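Local coordinates for DNA repair protein XRCC1 (Mus musculus, PDB 3PC6) that acts as a scaffold in DNA single-strand break repair, assembling repair complexes and binding poly-ADP-ribose, and is represented here by its second BRCT domain, at residues B[9-14]-B[45-50]; B[49-54]-B[71-76]. One frame throughout, in Å; residues are numbered along the deposited sequence.

Contact 1 (B[9-14]-B[45-50]); sequences EGKHFF and RVQFVI
K11 lays its aliphatic chain against the ring of F48, CD of K11 standing 3.8 Å from CE1 of F48, while its CA lies beside OE1 of Q47. That oxygen serves the next residue: the backbone N of H12 donates to OE1 of Q47 at 3.0 Å, so a side chain takes the place of a strand partner where strand 12-16 begins. With CG anti to its own carbonyl carbon (chi1 -59°) and the chain extended beyond, Q47 reaches back toward the start of that strand to make this bond. Replacing Q47 by an alanine is likely to leave the H12 N-H without this acceptor and the K11-H12 backbone less closely held. The H12 imidazole sets one face towards CB of R45, and its ND1 bonds to E39, which also pairs with the R45 guanidinium. The carbonyl of H12 takes two amides, from Q47 and F48, the former approaching from above the carbonyl plane. F13 and F48 then point the same way from one face of the sheet, their rings meeting obliquely with centroids 5.5 Å apart, and CD1 of I50 sits at the F13 edge. On the other face, CB of F14 touches CG1 of V46 at 3.9 Å. Regular parallel pairing continues through F14 N to F48 O (2.8 Å) and I50 N to F14 O (2.9 Å). These are the two central strands of the four-stranded parallel BRCT sheet: strand 37-38 flanks 12-16 on its outer side, strand 70-72 flanks 48-51, and W76 of helix 75-83 meets the F48 ring.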
# COMPACT_ATOMS: atom_id res chain seq x y z
N GLU B 9 3.17 -9.18 9.31
CA GLU B 9 4.42 -9.62 8.69
C GLU B 9 4.34 -11.07 8.22
O GLU B 9 3.85 -11.95 8.94
CB GLU B 9 5.58 -9.46 9.68
CG GLU B 9 6.95 -9.65 9.07
CD GLU B 9 8.07 -9.32 10.05
OE1 GLU B 9 7.90 -9.61 11.25
OE2 GLU B 9 9.10 -8.77 9.61
N GLY B 10 4.81 -11.33 7.00
CA GLY B 10 4.83 -12.68 6.46
C GLY B 10 3.50 -13.20 5.93
O GLY B 10 3.42 -14.32 5.44
N LYS B 11 2.44 -12.40 6.03
CA LYS B 11 1.12 -12.82 5.57
C LYS B 11 0.76 -12.21 4.21
O LYS B 11 0.94 -11.02 4.01
CB LYS B 11 0.07 -12.44 6.61
CG LYS B 11 0.29 -13.08 7.97
CD LYS B 11 -0.95 -12.98 8.83
CE LYS B 11 -0.68 -13.54 10.22
NZ LYS B 11 0.05 -14.83 10.17
N HIS B 12 0.25 -13.03 3.30
CA HIS B 12 -0.08 -12.58 1.95
C HIS B 12 -1.58 -12.50 1.71
O HIS B 12 -2.30 -13.45 2.00
CB HIS B 12 0.57 -13.50 0.92
CG HIS B 12 2.06 -13.53 1.02
ND1 HIS B 12 2.88 -12.82 0.17
CD2 HIS B 12 2.89 -14.16 1.89
CE1 HIS B 12 4.14 -13.02 0.50
NE2 HIS B 12 4.17 -13.84 1.54
N PHE B 13 -2.03 -11.36 1.18
CA PHE B 13 -3.46 -11.10 1.00
C PHE B 13 -3.79 -10.89 -0.47
O PHE B 13 -2.99 -10.33 -1.22
CB PHE B 13 -3.87 -9.82 1.76
CG PHE B 13 -3.59 -9.86 3.24
CD1 PHE B 13 -2.28 -9.79 3.71
CD2 PHE B 13 -4.62 -9.93 4.15
CE1 PHE B 13 -2.02 -9.82 5.08
CE2 PHE B 13 -4.37 -9.97 5.51
CZ PHE B 13 -3.06 -9.90 5.98
N PHE B 14 -4.97 -11.35 -0.87
CA PHE B 14 -5.55 -11.01 -2.16
C PHE B 14 -6.90 -10.33 -1.90
O PHE B 14 -7.74 -10.87 -1.18
CB PHE B 14 -5.76 -12.27 -3.00
CG PHE B 14 -6.40 -12.02 -4.33
CD1 PHE B 14 -5.63 -11.62 -5.41
CD2 PHE B 14 -7.76 -12.20 -4.51
CE1 PHE B 14 -6.23 -11.39 -6.65
CE2 PHE B 14 -8.36 -11.97 -5.73
CZ PHE B 14 -7.59 -11.56 -6.81
N ARG B 45 1.33 -18.07 -3.29
CA ARG B 45 1.73 -17.34 -2.08
C ARG B 45 0.54 -16.79 -1.29
O ARG B 45 0.69 -16.46 -0.11
CB ARG B 45 2.70 -16.19 -2.42
CG ARG B 45 3.98 -16.65 -3.11
CD ARG B 45 5.05 -15.55 -3.11
NE ARG B 45 4.59 -14.33 -3.78
CZ ARG B 45 4.52 -14.19 -5.10
NH1 ARG B 45 4.86 -15.19 -5.90
NH2 ARG B 45 4.11 -13.04 -5.63
N VAL B 46 -0.62 -16.67 -1.93
CA VAL B 46 -1.80 -16.13 -1.25
C VAL B 46 -2.25 -17.01 -0.06
O VAL B 46 -2.34 -18.23 -0.18
CB VAL B 46 -2.97 -15.93 -2.24
CG1 VAL B 46 -4.24 -15.48 -1.50
CG2 VAL B 46 -2.59 -14.92 -3.32
N GLN B 47 -2.52 -16.36 1.07
CA GLN B 47 -3.00 -17.04 2.26
C GLN B 47 -4.40 -16.58 2.68
O GLN B 47 -5.19 -17.38 3.20
CB GLN B 47 -2.00 -16.84 3.40
CG GLN B 47 -0.61 -17.39 3.06
CD GLN B 47 0.46 -16.91 4.03
OE1 GLN B 47 0.44 -15.77 4.48
NE2 GLN B 47 1.42 -17.78 4.33
N PHE B 48 -4.71 -15.30 2.45
CA PHE B 48 -6.00 -14.72 2.82
C PHE B 48 -6.66 -14.02 1.64
O PHE B 48 -6.09 -13.13 1.04
CB PHE B 48 -5.84 -13.72 3.97
CG PHE B 48 -5.21 -14.32 5.18
CD1 PHE B 48 -3.84 -14.21 5.39
CD2 PHE B 48 -5.97 -15.06 6.08
CE1 PHE B 48 -3.24 -14.81 6.49
CE2 PHE B 48 -5.38 -15.65 7.20
CZ PHE B 48 -4.01 -15.54 7.40
N VAL B 49 -7.87 -14.47 1.33
CA VAL B 49 -8.72 -13.83 0.32
C VAL B 49 -9.75 -12.98 1.05
O VAL B 49 -10.58 -13.51 1.80
CB VAL B 49 -9.41 -14.91 -0.53
CG1 VAL B 49 -10.40 -14.28 -1.52
CG2 VAL B 49 -8.37 -15.75 -1.26
N ILE B 50 -9.67 -11.67 0.88
CA ILE B 50 -10.58 -10.74 1.54
C ILE B 50 -11.72 -10.40 0.59
O ILE B 50 -11.48 -9.97 -0.53
CB ILE B 50 -9.88 -9.44 1.95
CG1 ILE B 50 -8.59 -9.73 2.72
CG2 ILE B 50 -10.84 -8.54 2.72
CD1 ILE B 50 -8.77 -10.56 4.01

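Contact 2 (B[49-54]-B[71-76]); sequences VITAQE and FVRPRW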
# COMPACT_ATOMS: atom_id res chain seq x y z
N VAL B 49 -7.87 -14.47 1.33
CA VAL B 49 -8.72 -13.83 0.32
C VAL B 49 -9.75 -12.98 1.05
O VAL B 49 -10.58 -13.51 1.80
CB VAL B 49 -9.41 -14.91 -0.53
CG1 VAL B 49 -10.40 -14.28 -1.52
CG2 VAL B 49 -8.37 -15.75 -1.26
N ILE B 50 -9.67 -11.67 0.88
CA ILE B 50 -10.58 -10.74 1.54
C ILE B 50 -11.72 -10.40 0.59
O ILE B 50 -11.48 -9.97 -0.53
CB ILE B 50 -9.88 -9.44 1.95
CG1 ILE B 50 -8.59 -9.73 2.72
CG2 ILE B 50 -10.84 -8.54 2.72
CD1 ILE B 50 -8.77 -10.56 4.01
N THR B 51 -12.95 -10.62 1.04
CA THR B 51 -14.11 -10.42 0.17
C THR B 51 -15.33 -9.87 0.93
O THR B 51 -15.64 -10.33 2.02
CB THR B 51 -14.52 -11.73 -0.54
OG1 THR B 51 -15.77 -11.54 -1.22
CG2 THR B 51 -14.66 -12.88 0.45
N ALA B 52 -16.01 -8.90 0.33
CA ALA B 52 -17.26 -8.39 0.88
C ALA B 52 -18.49 -9.02 0.18
O ALA B 52 -19.64 -8.71 0.51
CB ALA B 52 -17.31 -6.86 0.74
N GLN B 53 -18.22 -9.91 -0.78
CA GLN B 53 -19.25 -10.48 -1.65
C GLN B 53 -19.75 -11.84 -1.17
O GLN B 53 -19.20 -12.42 -0.24
CB GLN B 53 -18.69 -10.62 -3.07
CG GLN B 53 -17.96 -9.38 -3.60
CD GLN B 53 -18.91 -8.27 -4.01
OE1 GLN B 53 -18.70 -7.10 -3.69
NE2 GLN B 53 -19.97 -8.63 -4.73
N GLU B 54 -20.79 -12.36 -1.83
CA GLU B 54 -21.24 -13.73 -1.60
C GLU B 54 -20.12 -14.68 -2.01
O GLU B 54 -19.32 -14.35 -2.89
CB GLU B 54 -22.51 -14.03 -2.43
N PHE B 71 -10.73 -17.58 3.60
CA PHE B 71 -11.58 -16.52 3.04
C PHE B 71 -12.17 -15.72 4.19
O PHE B 71 -12.74 -16.30 5.13
CB PHE B 71 -12.68 -17.16 2.18
CG PHE B 71 -12.12 -18.02 1.07
CD1 PHE B 71 -11.76 -19.33 1.30
CD2 PHE B 71 -11.90 -17.48 -0.19
CE1 PHE B 71 -11.22 -20.11 0.29
CE2 PHE B 71 -11.36 -18.24 -1.21
CZ PHE B 71 -11.01 -19.56 -0.96
N VAL B 72 -12.03 -14.39 4.13
CA VAL B 72 -12.32 -13.55 5.29
C VAL B 72 -13.00 -12.23 4.90
O VAL B 72 -12.72 -11.69 3.84
CB VAL B 72 -11.03 -13.18 6.03
CG1 VAL B 72 -11.35 -12.66 7.44
CG2 VAL B 72 -10.08 -14.35 6.07
N ARG B 73 -13.87 -11.73 5.78
CA ARG B 73 -14.52 -10.43 5.61
C ARG B 73 -13.56 -9.26 5.90
O ARG B 73 -12.69 -9.36 6.76
CB ARG B 73 -15.74 -10.32 6.54
CG ARG B 73 -16.89 -11.30 6.19
CD ARG B 73 -17.32 -11.09 4.75
NE ARG B 73 -18.50 -11.88 4.38
CZ ARG B 73 -18.86 -12.12 3.13
NH1 ARG B 73 -18.12 -11.65 2.13
NH2 ARG B 73 -19.94 -12.85 2.88
N PRO B 74 -13.74 -8.13 5.20
CA PRO B 74 -12.85 -6.99 5.46
C PRO B 74 -12.90 -6.48 6.91
O PRO B 74 -11.93 -5.88 7.38
CB PRO B 74 -13.32 -5.92 4.47
CG PRO B 74 -14.63 -6.40 3.91
CD PRO B 74 -14.66 -7.90 4.08
N ARG B 75 -14.00 -6.72 7.63
CA ARG B 75 -14.07 -6.34 9.04
C ARG B 75 -12.89 -6.90 9.86
O ARG B 75 -12.49 -6.30 10.85
CB ARG B 75 -15.41 -6.77 9.67
CG ARG B 75 -15.53 -6.46 11.17
CD ARG B 75 -15.47 -4.95 11.46
NE ARG B 75 -16.67 -4.25 10.98
CZ ARG B 75 -16.83 -2.93 10.99
NH1 ARG B 75 -15.86 -2.14 11.44
NH2 ARG B 75 -17.95 -2.39 10.54
N TRP B 76 -12.34 -8.04 9.45
CA TRP B 76 -11.18 -8.60 10.15
C TRP B 76 -10.02 -7.61 10.18
O TRP B 76 -9.41 -7.38 11.22
CB TRP B 76 -10.73 -9.87 9.45
CG TRP B 76 -9.45 -10.48 9.96
CD1 TRP B 76 -9.11 -10.70 11.26
CD2 TRP B 76 -8.38 -11.00 9.17
NE1 TRP B 76 -7.88 -11.31 11.33
CE2 TRP B 76 -7.41 -11.51 10.06
CE3 TRP B 76 -8.14 -11.09 7.79
CZ2 TRP B 76 -6.22 -12.09 9.63
CZ3 TRP B 76 -6.96 -11.68 7.36
CH2 TRP B 76 -6.02 -12.17 8.27
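V49 and I50 pair in parallel with F71 and V72, V72 N bonding to V49 O at 2.9 Å and T51 N to V72 O at 3.0 Å. On one face of the sheet V49 and F71 run side by side; the valine sets CB 3.6 Å from CD2 of the F71 ring, and both its methyls also reach the CD2-CE2 side. From helix 59-65, F59 packs on both residues and L63 on F71. I50 and V72 turn to the other face. There the isoleucine splits its work: CG2, anti to the backbone N, lies 3.7 Å from CA of P74, whereas CD1 reaches the edge of the W76 indole, 3.9 Å from CE3. The indole NE1 is bonded to the carbonyl of L87. The two strands and helix 59-65 form a beta-alpha-beta unit of the BRCT fold, and the chain leaves the second strand through R73 and P74 directly into helix 75-83. Beyond the V72 carbonyl, the R73 side chain supplies the cross-links. It bends at chi2 (-57°) and reaches forward, alongside residues 51-53, bringing NH1 to two backbone oxygens, 2.8 Å from O of T51 and 2.7 Å from O of Q53. Both lie near the guanidinium plane, but the T51 oxygen receives the donor from well above its carbonyl plane; NH2 adds a weak bond to Q53 O. The turn being gripped is an ST turn, in which OG1 of T51 accepts from Q53 N. The P74 ring packs against the same turn, with CG near CB of A52 and CD beside the T51 carbonyl.

Both contacts use strand 48-51 and share V49 and I50, contact 1 joining it to strand 12-16 on one side and contact 2 to strand 70-72 on the other. Both pack apolar side chains on the two faces of the sheet, but contact 2 is the more buried, its charged group lying beyond the paired residues, while contact 1 has its polar, more exposed part where strand 12-16 begins. A side chain adds to the backbone bonding in each: a neutral amide accepting from one N-H in contact 1, a guanidinium donating to two carbonyls in contact 2. They meet chiefly at W76, which touches F13 and F48; F48 also reaches V72.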